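Local structure of putative uronate isomerase (Thermotoga maritima, 4NAR) at residues H154-F159 and T178-A183; E281-G286 and R313-P318; Q303-A308 and D374-T379; Y329-Y334 and G367-E372. The protein probably acts as a lactate racemase-like enzyme, although its own substrate and reaction remain uncertain. All coordinates share one frame; numbering follows the deposited sequence.

Interaction 1 of 4, residues H154-F159 and T178-A183; sequences HESTGF and TFHWAA. With SO4 (sulfate ion), chain C; SO4 (sulfate ion), chain B.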
# COMPACT_ATOMS: atom_id res chain seq x y z
N HIS A 154 2.95 -1.15 -7.12
CA HIS A 154 3.06 -1.62 -5.75
C HIS A 154 3.83 -2.93 -5.64
O HIS A 154 3.65 -3.85 -6.47
CB HIS A 154 1.66 -1.77 -5.15
CG HIS A 154 1.65 -1.88 -3.65
ND1 HIS A 154 1.82 -3.08 -2.99
CD2 HIS A 154 1.45 -0.95 -2.69
CE1 HIS A 154 1.74 -2.88 -1.68
NE2 HIS A 154 1.52 -1.59 -1.47
N GLU A 155 4.66 -3.01 -4.60
CA GLU A 155 5.59 -4.11 -4.40
C GLU A 155 4.93 -5.46 -4.07
O GLU A 155 5.56 -6.51 -4.24
CB GLU A 155 6.58 -3.77 -3.27
CG GLU A 155 5.91 -3.69 -1.88
CD GLU A 155 5.19 -2.34 -1.64
OE1 GLU A 155 5.10 -1.50 -2.58
OE2 GLU A 155 4.71 -2.11 -0.50
N SER A 156 3.68 -5.43 -3.59
CA SER A 156 2.97 -6.66 -3.20
C SER A 156 1.76 -6.98 -4.08
O SER A 156 1.38 -8.14 -4.23
CB SER A 156 2.51 -6.62 -1.73
OG SER A 156 3.59 -6.47 -0.83
N THR A 157 1.14 -5.96 -4.66
CA THR A 157 -0.07 -6.17 -5.45
C THR A 157 0.03 -5.73 -6.91
O THR A 157 -0.99 -5.46 -7.54
CB THR A 157 -1.28 -5.46 -4.81
OG1 THR A 157 -1.03 -4.04 -4.77
CG2 THR A 157 -1.52 -5.98 -3.40
N GLY A 158 1.26 -5.65 -7.44
CA GLY A 158 1.51 -5.16 -8.80
C GLY A 158 1.20 -3.68 -8.90
O GLY A 158 2.09 -2.86 -9.20
N PHE A 159 -0.05 -3.32 -8.66
CA PHE A 159 -0.48 -1.93 -8.58
C PHE A 159 -1.34 -1.80 -7.32
O PHE A 159 -1.88 -2.81 -6.85
CB PHE A 159 -1.32 -1.55 -9.81
CG PHE A 159 -0.50 -1.33 -11.06
CD1 PHE A 159 0.06 -0.07 -11.32
CD2 PHE A 159 -0.25 -2.38 -11.96
CE1 PHE A 159 0.85 0.14 -12.47
CE2 PHE A 159 0.54 -2.17 -13.12
CZ PHE A 159 1.09 -0.91 -13.37
N THR A 178 -1.37 -14.25 3.73
CA THR A 178 -1.44 -15.13 2.58
C THR A 178 -1.08 -14.42 1.28
O THR A 178 -0.27 -14.93 0.50
CB THR A 178 -2.84 -15.75 2.42
OG1 THR A 178 -3.12 -16.59 3.55
CG2 THR A 178 -2.95 -16.57 1.13
N PHE A 179 -1.66 -13.24 1.04
CA PHE A 179 -1.33 -12.58 -0.22
C PHE A 179 0.10 -12.03 -0.22
O PHE A 179 0.79 -12.08 -1.24
CB PHE A 179 -2.39 -11.55 -0.67
CG PHE A 179 -2.20 -10.15 -0.14
CD1 PHE A 179 -1.17 -9.32 -0.59
CD2 PHE A 179 -3.12 -9.62 0.76
CE1 PHE A 179 -1.03 -8.02 -0.12
CE2 PHE A 179 -2.99 -8.31 1.24
CZ PHE A 179 -1.94 -7.51 0.79
N HIS A 180 0.55 -11.52 0.92
CA HIS A 180 1.92 -11.03 1.03
C HIS A 180 2.93 -12.15 0.75
O HIS A 180 3.92 -11.94 0.04
CB HIS A 180 2.18 -10.39 2.39
CG HIS A 180 1.74 -8.96 2.48
ND1 HIS A 180 2.33 -7.95 1.75
CD2 HIS A 180 0.76 -8.37 3.21
CE1 HIS A 180 1.74 -6.80 2.02
NE2 HIS A 180 0.78 -7.03 2.91
N TRP A 181 2.67 -13.34 1.28
CA TRP A 181 3.57 -14.46 1.07
C TRP A 181 3.52 -14.97 -0.37
O TRP A 181 4.56 -15.29 -0.95
CB TRP A 181 3.27 -15.59 2.05
CG TRP A 181 4.32 -16.66 2.05
CD1 TRP A 181 4.16 -17.97 1.66
CD2 TRP A 181 5.69 -16.52 2.44
NE1 TRP A 181 5.35 -18.65 1.79
CE2 TRP A 181 6.32 -17.78 2.26
CE3 TRP A 181 6.46 -15.46 2.93
CZ2 TRP A 181 7.67 -18.00 2.55
CZ3 TRP A 181 7.82 -15.68 3.22
CH2 TRP A 181 8.40 -16.94 3.02
N ALA A 182 2.31 -15.07 -0.92
CA ALA A 182 2.12 -15.44 -2.32
C ALA A 182 2.93 -14.49 -3.21
O ALA A 182 3.64 -14.93 -4.13
CB ALA A 182 0.63 -15.37 -2.70
N ALA A 183 2.85 -13.20 -2.91
CA ALA A 183 3.52 -12.17 -3.70
C ALA A 183 5.04 -12.31 -3.62
O ALA A 183 5.73 -12.21 -4.64
CB ALA A 183 3.09 -10.77 -3.24
S SO4 C . 0.42 0.92 0.66
O1 SO4 C . -0.57 0.68 -0.41
O2 SO4 C . -0.26 1.39 1.88
O3 SO4 C . 1.19 -0.29 0.99
O4 SO4 C . 1.34 1.96 0.17
S SO4 B . 0.07 -3.93 5.11
O1 SO4 B . -0.48 -4.75 4.01
O2 SO4 B . -0.98 -3.00 5.58
O3 SO4 B . 0.51 -4.81 6.20
O4 SO4 B . 1.22 -3.15 4.61
O HOH W 1 4.85 -9.26 -0.52
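The His180 imidazole has Phe179 CE1 over the centre of one face, while its edge meets Ser156 OG beside ND1 and a sulfate oxygen beside NE2. Glu155 OE1 lies over one face of the His154 ring, and a second sulfate sits at that ring's edge. The bond from His180 ND1 to Ser156 OG is weak, at 3.2 Å and an N-H...O angle of 124°. A water that donates to His180 O also meets Ser156 OG, so the hydroxyl is joined to the helix twice. The Phe179 ring turns its CE1 to Thr157 CG2 at 3.9 Å, and the methyl of Ala183 lies 3.3 Å from Ser156 O.

His154 CG is anti to the backbone N (chi1 -164°); from there ND1 accepts from Ser156 N at 3.1 Å, tilted out of the ring plane, and NE2 reaches sulfate O3 at 2.8 Å in a nearly straight bond (177°). With an alanine here, Ser156 N is likely to lose its acceptor and that sulfate one of its donors. His180 NE2 holds the other sulfate through O1 at 2.8 Å, and the pair of anions is consistent with an anion-binding pocket. The turn and helix 173-186 touch both helix 198-213, where Ile203 meets Thr157, and helix 347-357, where Asn355 meets Ser156.

Interaction 2 of 4, residues E281-G286 and R313-P318; sequences EVWTAG and RFHSNP. With SO4 (sulfate ion), chain B.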
# COMPACT_ATOMS: atom_id res chain seq x y z
N GLU A 281 7.83 5.02 9.18
CA GLU A 281 8.57 3.91 9.75
C GLU A 281 9.08 3.10 8.58
O GLU A 281 8.67 3.34 7.43
CB GLU A 281 7.63 3.05 10.59
CG GLU A 281 6.51 2.44 9.76
CD GLU A 281 5.23 2.18 10.55
OE1 GLU A 281 5.15 2.57 11.73
OE2 GLU A 281 4.28 1.60 9.96
N VAL A 282 9.98 2.16 8.87
CA VAL A 282 10.63 1.38 7.81
C VAL A 282 9.61 0.61 6.95
O VAL A 282 9.78 0.49 5.72
CB VAL A 282 11.69 0.43 8.39
CG1 VAL A 282 12.38 -0.34 7.28
CG2 VAL A 282 12.72 1.25 9.20
N TRP A 283 8.55 0.13 7.59
CA TRP A 283 7.47 -0.58 6.90
C TRP A 283 7.03 0.15 5.64
O TRP A 283 6.86 -0.48 4.60
CB TRP A 283 6.26 -0.75 7.82
CG TRP A 283 5.28 -1.82 7.38
CD1 TRP A 283 4.06 -1.64 6.78
CD2 TRP A 283 5.45 -3.24 7.54
NE1 TRP A 283 3.46 -2.87 6.56
CE2 TRP A 283 4.29 -3.86 7.02
CE3 TRP A 283 6.46 -4.04 8.09
CZ2 TRP A 283 4.12 -5.26 7.02
CZ3 TRP A 283 6.30 -5.42 8.09
CH2 TRP A 283 5.14 -6.02 7.55
N THR A 284 6.86 1.47 5.70
CA THR A 284 6.54 2.20 4.48
C THR A 284 7.77 2.79 3.77
O THR A 284 7.78 2.87 2.53
CB THR A 284 5.52 3.30 4.72
OG1 THR A 284 5.93 4.11 5.84
CG2 THR A 284 4.15 2.69 4.98
N ALA A 285 8.79 3.19 4.53
CA ALA A 285 9.96 3.79 3.89
C ALA A 285 10.71 2.77 3.03
O ALA A 285 11.50 3.14 2.14
CB ALA A 285 10.87 4.42 4.91
N GLY A 286 10.44 1.48 3.29
CA GLY A 286 10.98 0.39 2.48
C GLY A 286 10.63 0.50 0.99
O GLY A 286 11.32 -0.10 0.15
N ARG A 313 11.50 3.92 14.05
CA ARG A 313 10.94 2.59 14.29
C ARG A 313 10.74 1.79 12.99
O ARG A 313 10.79 2.35 11.89
CB ARG A 313 9.61 2.70 15.04
CG ARG A 313 8.45 3.00 14.09
CD ARG A 313 7.29 3.60 14.84
NE ARG A 313 6.12 3.81 13.98
CZ ARG A 313 5.50 4.99 13.83
NH1 ARG A 313 5.94 6.07 14.47
NH2 ARG A 313 4.43 5.08 13.03
N PHE A 314 10.53 0.49 13.12
CA PHE A 314 10.33 -0.35 11.95
C PHE A 314 8.84 -0.52 11.64
O PHE A 314 8.43 -0.51 10.47
CB PHE A 314 10.99 -1.72 12.14
CG PHE A 314 12.48 -1.64 12.26
CD1 PHE A 314 13.29 -1.70 11.12
CD2 PHE A 314 13.07 -1.47 13.51
CE1 PHE A 314 14.68 -1.59 11.24
CE2 PHE A 314 14.46 -1.37 13.64
CZ PHE A 314 15.27 -1.43 12.50
N HIS A 315 8.05 -0.69 12.69
CA HIS A 315 6.60 -0.79 12.56
C HIS A 315 6.01 -0.13 13.80
O HIS A 315 6.68 -0.10 14.84
CB HIS A 315 6.16 -2.26 12.47
CG HIS A 315 4.79 -2.46 11.89
ND1 HIS A 315 3.63 -2.26 12.61
CD2 HIS A 315 4.40 -2.84 10.64
CE1 HIS A 315 2.59 -2.51 11.84
NE2 HIS A 315 3.02 -2.87 10.64
N SER A 316 4.78 0.39 13.72
CA SER A 316 4.19 1.06 14.88
C SER A 316 3.54 0.06 15.85
O SER A 316 3.43 0.33 17.06
CB SER A 316 3.20 2.15 14.47
OG SER A 316 2.21 1.65 13.57
N ASN A 317 3.12 -1.08 15.32
CA ASN A 317 2.63 -2.18 16.14
C ASN A 317 3.80 -2.87 16.87
O ASN A 317 4.65 -3.49 16.22
CB ASN A 317 1.88 -3.17 15.25
CG ASN A 317 1.28 -4.32 16.04
OD1 ASN A 317 1.95 -5.33 16.27
ND2 ASN A 317 0.02 -4.17 16.45
N PRO A 318 3.84 -2.76 18.21
CA PRO A 318 5.01 -3.19 19.02
C PRO A 318 5.40 -4.63 18.74
O PRO A 318 6.59 -4.96 18.65
CB PRO A 318 4.51 -3.08 20.47
CG PRO A 318 3.39 -2.08 20.42
CD PRO A 318 2.73 -2.30 19.06
S SO4 B . 0.07 -3.93 5.11
O1 SO4 B . -0.48 -4.75 4.01
O2 SO4 B . -0.98 -3.00 5.58
O3 SO4 B . 0.51 -4.81 6.20
O4 SO4 B . 1.22 -3.15 4.61
O HOH W 2 1.88 3.37 10.57
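Glu281 and Arg313 form a salt bridge in which one carboxylate oxygen takes both nitrogens: OE1 lies 2.7 Å from Arg313 NE and 2.9 Å from Arg313 NH2. NE approaches nearly in line with the C-O bond, whereas NH2 comes from above the carboxylate plane, since the two flat groups stand 78° apart. Glu281 CG lies between the backbone N and the carbonyl carbon (chi1 62°), which turns the extended chain across the arginine. The other oxygen, OE2, accepts from a water.

Two backbone bonds run alongside. Val282 N donates to Arg313 O at 3.1 Å and Trp283 N to Phe314 O at 3.0 Å, so the loop supplies acceptors for the first N-H groups of helix 282-285. Val282 CG2 rests 3.6 Å from Phe314 CD1. His315 stands on Trp283 in a T-shaped pair, its CD2 edge 3.3 Å from Trp283 CD2 over the indole face, toward the rim.

Further out, Asp321 accepts from the backbone N of both Phe314 and His315, and Asp280 is a second partner for Arg313. His315 ND1 accepts from Asn317 N, and its NE2 is bonded to Thr72, which also binds the sulfate that Trp283 NE1 grips through O4 at 3.0 Å. The two segments follow adjacent strands, 268-274 and 302-308, at the C-terminal edge of a parallel sheet, where Rossmann-like folds commonly bind ligands; the sulfate here is consistent with such a site.

Interaction 3 of 4, residues Q303-A308 and D374-T379; sequences QIIIYA and DVILAT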
# COMPACT_ATOMS: atom_id res chain seq x y z
N GLN A 303 24.33 0.75 -3.86
CA GLN A 303 23.81 1.15 -2.57
C GLN A 303 22.46 1.83 -2.71
O GLN A 303 22.32 2.82 -3.45
CB GLN A 303 24.75 2.14 -1.90
CG GLN A 303 26.07 1.55 -1.42
CD GLN A 303 27.02 2.63 -0.95
OE1 GLN A 303 27.25 3.61 -1.65
NE2 GLN A 303 27.56 2.45 0.25
N ILE A 304 21.47 1.29 -2.00
CA ILE A 304 20.23 2.02 -1.78
C ILE A 304 20.25 2.65 -0.39
O ILE A 304 20.38 1.95 0.63
CB ILE A 304 18.99 1.13 -1.92
CG1 ILE A 304 19.03 0.40 -3.26
CG2 ILE A 304 17.73 1.97 -1.82
CD1 ILE A 304 17.78 -0.39 -3.56
N ILE A 305 20.14 3.98 -0.35
CA ILE A 305 20.14 4.74 0.89
C ILE A 305 18.77 5.35 1.13
O ILE A 305 18.32 6.23 0.40
CB ILE A 305 21.18 5.87 0.84
CG1 ILE A 305 22.59 5.29 0.71
CG2 ILE A 305 21.07 6.77 2.07
CD1 ILE A 305 23.56 6.21 -0.00
N ILE A 306 18.11 4.88 2.19
CA ILE A 306 16.80 5.37 2.55
C ILE A 306 16.98 6.55 3.50
O ILE A 306 17.23 6.39 4.71
CB ILE A 306 15.98 4.24 3.19
CG1 ILE A 306 15.70 3.17 2.13
CG2 ILE A 306 14.67 4.77 3.79
CD1 ILE A 306 15.62 1.77 2.70
N TYR A 307 16.89 7.75 2.94
CA TYR A 307 17.18 8.94 3.72
C TYR A 307 15.88 9.46 4.32
O TYR A 307 14.98 9.92 3.59
CB TYR A 307 17.88 9.98 2.83
CG TYR A 307 18.09 11.34 3.45
CD1 TYR A 307 18.71 11.50 4.69
CD2 TYR A 307 17.69 12.48 2.77
CE1 TYR A 307 18.91 12.79 5.24
CE2 TYR A 307 17.88 13.75 3.30
CZ TYR A 307 18.49 13.91 4.52
OH TYR A 307 18.66 15.19 5.01
N ALA A 308 15.78 9.35 5.64
CA ALA A 308 14.56 9.65 6.39
C ALA A 308 14.92 9.94 7.84
O ALA A 308 14.69 9.10 8.73
CB ALA A 308 13.60 8.48 6.30
N ASP A 374 23.30 -3.27 -1.45
CA ASP A 374 23.25 -2.91 -0.03
C ASP A 374 22.07 -1.96 0.24
O ASP A 374 21.72 -1.14 -0.61
CB ASP A 374 24.56 -2.25 0.40
CG ASP A 374 24.77 -2.26 1.92
OD1 ASP A 374 25.87 -1.85 2.38
OD2 ASP A 374 23.85 -2.67 2.66
N VAL A 375 21.45 -2.10 1.40
CA VAL A 375 20.36 -1.21 1.82
C VAL A 375 20.77 -0.46 3.07
O VAL A 375 21.06 -1.08 4.11
CB VAL A 375 19.05 -1.98 2.15
CG1 VAL A 375 17.97 -1.00 2.62
CG2 VAL A 375 18.60 -2.80 0.95
N ILE A 376 20.79 0.86 3.00
CA ILE A 376 21.29 1.65 4.11
C ILE A 376 20.20 2.54 4.68
O ILE A 376 19.46 3.19 3.94
CB ILE A 376 22.51 2.48 3.68
CG1 ILE A 376 23.65 1.53 3.28
CG2 ILE A 376 22.97 3.44 4.79
CD1 ILE A 376 24.34 1.92 1.97
N LEU A 377 20.08 2.53 6.01
CA LEU A 377 19.14 3.39 6.70
C LEU A 377 19.84 4.68 7.14
O LEU A 377 20.75 4.65 7.98
CB LEU A 377 18.56 2.68 7.93
CG LEU A 377 17.59 1.51 7.69
CD1 LEU A 377 16.76 1.18 8.97
CD2 LEU A 377 16.67 1.80 6.51
N ALA A 378 19.43 5.80 6.55
CA ALA A 378 19.89 7.11 7.00
C ALA A 378 18.74 7.80 7.75
O ALA A 378 18.08 8.70 7.23
CB ALA A 378 20.36 7.96 5.82
N THR A 379 18.51 7.34 8.98
CA THR A 379 17.35 7.73 9.77
C THR A 379 17.81 8.00 11.20
O THR A 379 19.01 8.02 11.48
CB THR A 379 16.28 6.60 9.77
OG1 THR A 379 16.59 5.62 10.77
CG2 THR A 379 16.21 5.88 8.42
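Parallel pairing of neighbouring strands in the five-stranded parallel sheet joins residues 303-308 to 374-379, in register from Gln303 beside Asp374 to Tyr307 beside Ala378. Five backbone bonds alternate between the strands. Ile304 N donates to Asp374 O at 2.8 Å and Ile304 O accepts from Ile376 N at 2.6 Å; Ile306 N donates to Ile376 O at 2.8 Å and Ile306 O accepts from Ala378 N at 2.9 Å, and Ala308 N closes the series on Ala378 O. The directions of the two segments differ by 20°.

These strands are consecutive in their sheet, and the chain between them passes through three helices, 318-327, 332-341 and 347-357, in an elaborated beta-alpha-beta crossover. The alternate residues Gln303, Ile305 and Tyr307 turn their backbone groups to strand 268-274 on the other flank.

On the face of Ile304, Ile306, Val375 and Leu377, Ile306 CD1 reaches across to Val375 CG1 at 3.6 Å and also touches Leu377 CD2 at 4.0 Å. Ala285 and Val282 of helix 282-285 pack against this face, as does Val356 of helix 347-357. On the other face the end of Ile376, turned by a chi2 of 134° that falls short of a staggered anti position, carries CD1 to the Gln303 amide, 3.7 Å from NE2. Beside it Ile305 CG1 lies 4.0 Å from the same Ile376 CD1, and the methyl of Ala378 touches both Ile305 CG2 and Tyr307 CD1.

Interaction 4 of 4, residues Y329-Y334 and G367-E372; sequences YHCKDY and GKEEFE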
# COMPACT_ATOMS: atom_id res chain seq x y z
N TYR A 329 16.82 -8.39 8.40
CA TYR A 329 16.62 -8.30 6.96
C TYR A 329 17.53 -9.23 6.16
O TYR A 329 18.75 -9.10 6.19
CB TYR A 329 16.77 -6.85 6.51
CG TYR A 329 15.64 -5.95 6.99
CD1 TYR A 329 14.51 -5.75 6.20
CD2 TYR A 329 15.70 -5.32 8.23
CE1 TYR A 329 13.46 -4.93 6.63
CE2 TYR A 329 14.67 -4.49 8.66
CZ TYR A 329 13.54 -4.30 7.85
OH TYR A 329 12.50 -3.49 8.27
N HIS A 330 16.91 -10.15 5.42
CA HIS A 330 17.63 -11.21 4.74
C HIS A 330 16.98 -11.58 3.42
O HIS A 330 15.85 -11.17 3.14
CB HIS A 330 17.66 -12.46 5.62
CG HIS A 330 18.29 -12.25 6.97
ND1 HIS A 330 19.62 -12.49 7.20
CD2 HIS A 330 17.76 -11.84 8.15
CE1 HIS A 330 19.90 -12.24 8.47
NE2 HIS A 330 18.79 -11.84 9.07
N CYS A 331 17.69 -12.39 2.62
CA CYS A 331 17.22 -12.82 1.31
C CYS A 331 16.17 -13.92 1.46
O CYS A 331 15.98 -14.48 2.56
CB CYS A 331 18.39 -13.33 0.44
SG CYS A 331 19.14 -14.91 1.01
N LYS A 332 15.50 -14.23 0.35
CA LYS A 332 14.39 -15.17 0.36
C LYS A 332 14.78 -16.55 0.88
O LYS A 332 14.03 -17.15 1.66
CB LYS A 332 13.77 -15.30 -1.03
CG LYS A 332 12.35 -15.85 -1.00
CD LYS A 332 12.01 -16.57 -2.28
CE LYS A 332 12.22 -15.69 -3.48
NZ LYS A 332 11.41 -16.14 -4.66
N ASP A 333 15.93 -17.05 0.45
CA ASP A 333 16.34 -18.40 0.83
C ASP A 333 16.72 -18.52 2.31
O ASP A 333 16.48 -19.56 2.93
CB ASP A 333 17.45 -18.95 -0.08
CG ASP A 333 16.91 -19.40 -1.44
OD1 ASP A 333 15.67 -19.57 -1.58
OD2 ASP A 333 17.73 -19.59 -2.36
N TYR A 334 17.27 -17.45 2.88
CA TYR A 334 17.50 -17.43 4.32
C TYR A 334 16.18 -17.46 5.09
O TYR A 334 16.05 -18.13 6.12
CB TYR A 334 18.30 -16.18 4.73
CG TYR A 334 18.49 -16.07 6.22
CD1 TYR A 334 19.68 -16.48 6.82
CD2 TYR A 334 17.49 -15.55 7.03
CE1 TYR A 334 19.85 -16.38 8.20
CE2 TYR A 334 17.65 -15.45 8.40
CZ TYR A 334 18.83 -15.86 8.99
OH TYR A 334 18.98 -15.74 10.36
N GLY A 367 25.42 -21.24 5.89
CA GLY A 367 24.53 -20.21 6.39
C GLY A 367 24.83 -18.80 5.88
O GLY A 367 24.09 -17.86 6.17
N LYS A 368 25.91 -18.65 5.11
CA LYS A 368 26.36 -17.35 4.65
C LYS A 368 25.46 -16.74 3.56
O LYS A 368 24.95 -17.44 2.68
CB LYS A 368 27.81 -17.45 4.17
CG LYS A 368 28.76 -17.92 5.27
CD LYS A 368 30.17 -18.22 4.74
CE LYS A 368 31.09 -18.60 5.89
NZ LYS A 368 31.96 -19.78 5.57
N GLU A 369 25.28 -15.42 3.64
CA GLU A 369 24.49 -14.68 2.65
C GLU A 369 25.37 -13.71 1.86
O GLU A 369 26.26 -13.05 2.42
CB GLU A 369 23.37 -13.90 3.34
CG GLU A 369 22.14 -14.72 3.74
CD GLU A 369 21.04 -13.87 4.41
OE1 GLU A 369 20.00 -13.58 3.75
OE2 GLU A 369 21.22 -13.51 5.59
N GLU A 370 25.11 -13.62 0.56
CA GLU A 370 25.68 -12.59 -0.30
C GLU A 370 24.49 -11.89 -0.90
O GLU A 370 23.46 -12.53 -1.15
CB GLU A 370 26.55 -13.21 -1.40
CG GLU A 370 27.74 -14.02 -0.90
CD GLU A 370 28.66 -14.47 -2.04
OE1 GLU A 370 28.43 -14.03 -3.20
OE2 GLU A 370 29.61 -15.25 -1.79
N PHE A 371 24.61 -10.58 -1.15
CA PHE A 371 23.46 -9.80 -1.62
C PHE A 371 23.78 -9.04 -2.90
O PHE A 371 24.90 -8.56 -3.09
CB PHE A 371 23.01 -8.80 -0.54
CG PHE A 371 22.45 -9.46 0.69
CD1 PHE A 371 23.24 -9.63 1.83
CD2 PHE A 371 21.15 -9.95 0.71
CE1 PHE A 371 22.72 -10.26 2.98
CE2 PHE A 371 20.62 -10.58 1.85
CZ PHE A 371 21.41 -10.73 2.98
N GLU A 372 22.78 -8.91 -3.77
CA GLU A 372 22.95 -8.16 -5.00
C GLU A 372 23.24 -6.67 -4.77
O GLU A 372 24.01 -6.06 -5.51
CB GLU A 372 21.74 -8.34 -5.92
CG GLU A 372 21.87 -9.54 -6.87
CD GLU A 372 22.77 -9.24 -8.06
OE1 GLU A 372 22.80 -8.06 -8.51
OE2 GLU A 372 23.45 -10.17 -8.56
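Hydrogen bonds from His330 and Cys331 hold the two oxygens of the Glu369 carboxylate. His330 ND1 donates to OE2 at 2.5 Å, very short for such a bond and nearly straight (170°), while Cys331 N donates to OE1 at 2.8 Å, close to the line of the C-O bond. The histidine ring and the carboxylate are nearly coplanar, 16° apart, so OE2 arrives at the ring's edge. Glu369 CG is anti to its carbonyl carbon (chi1 -78°) and the chain beyond is extended, which carries the group off strand 369-371 to the start of helix 332-341. There Cys331 is the N-cap, its SG accepting a weak bond from Tyr334 N.

Van der Waals contacts close in around the carboxylate. Tyr334 CB comes to 3.3 Å from Glu369 OE1, and the tyrosine ring lies over one face of the His330 imidazole. Phe371 meets the backbone with its edge, CE2 lying 3.5 Å from Cys331 N, and the same atom touches Cys331 CB at 3.8 Å. Phe362 of strand 360-362, the partner of 369-371 in a small hairpin, also touches Glu369, Cys331 and Tyr334.

Replacing this glutamate by an alanine would probably leave Cys331 N and His330 ND1 without these acceptors and the imidazole freer to turn. A carboxylate set at a helix N terminus and beside a histidine is probably favoured as an anion, and it may in turn raise the affinity of His330 for a second proton.

How the interactions relate
From the N terminus, interaction 1 comes first: it closes a short loop, turn 154-159 back onto helix 173-186, before any other contact opens. Interaction 2 opens next, and interaction 3 begins inside its loop but ends beyond it, so the two cross. Interaction 4 starts after interaction 2 has closed and is nested within the loop of interaction 3, its strand 369-371 running on into strand 373-379. Interactions 1 and 2 do not touch but share a sulfate, which links His180 of helix 173-186 to Trp283 of helix 282-285, beside the parallel sheet. Val282 and Phe314 pack on Leu377 of interaction 3, and Tyr329 of interaction 4 touches both of them.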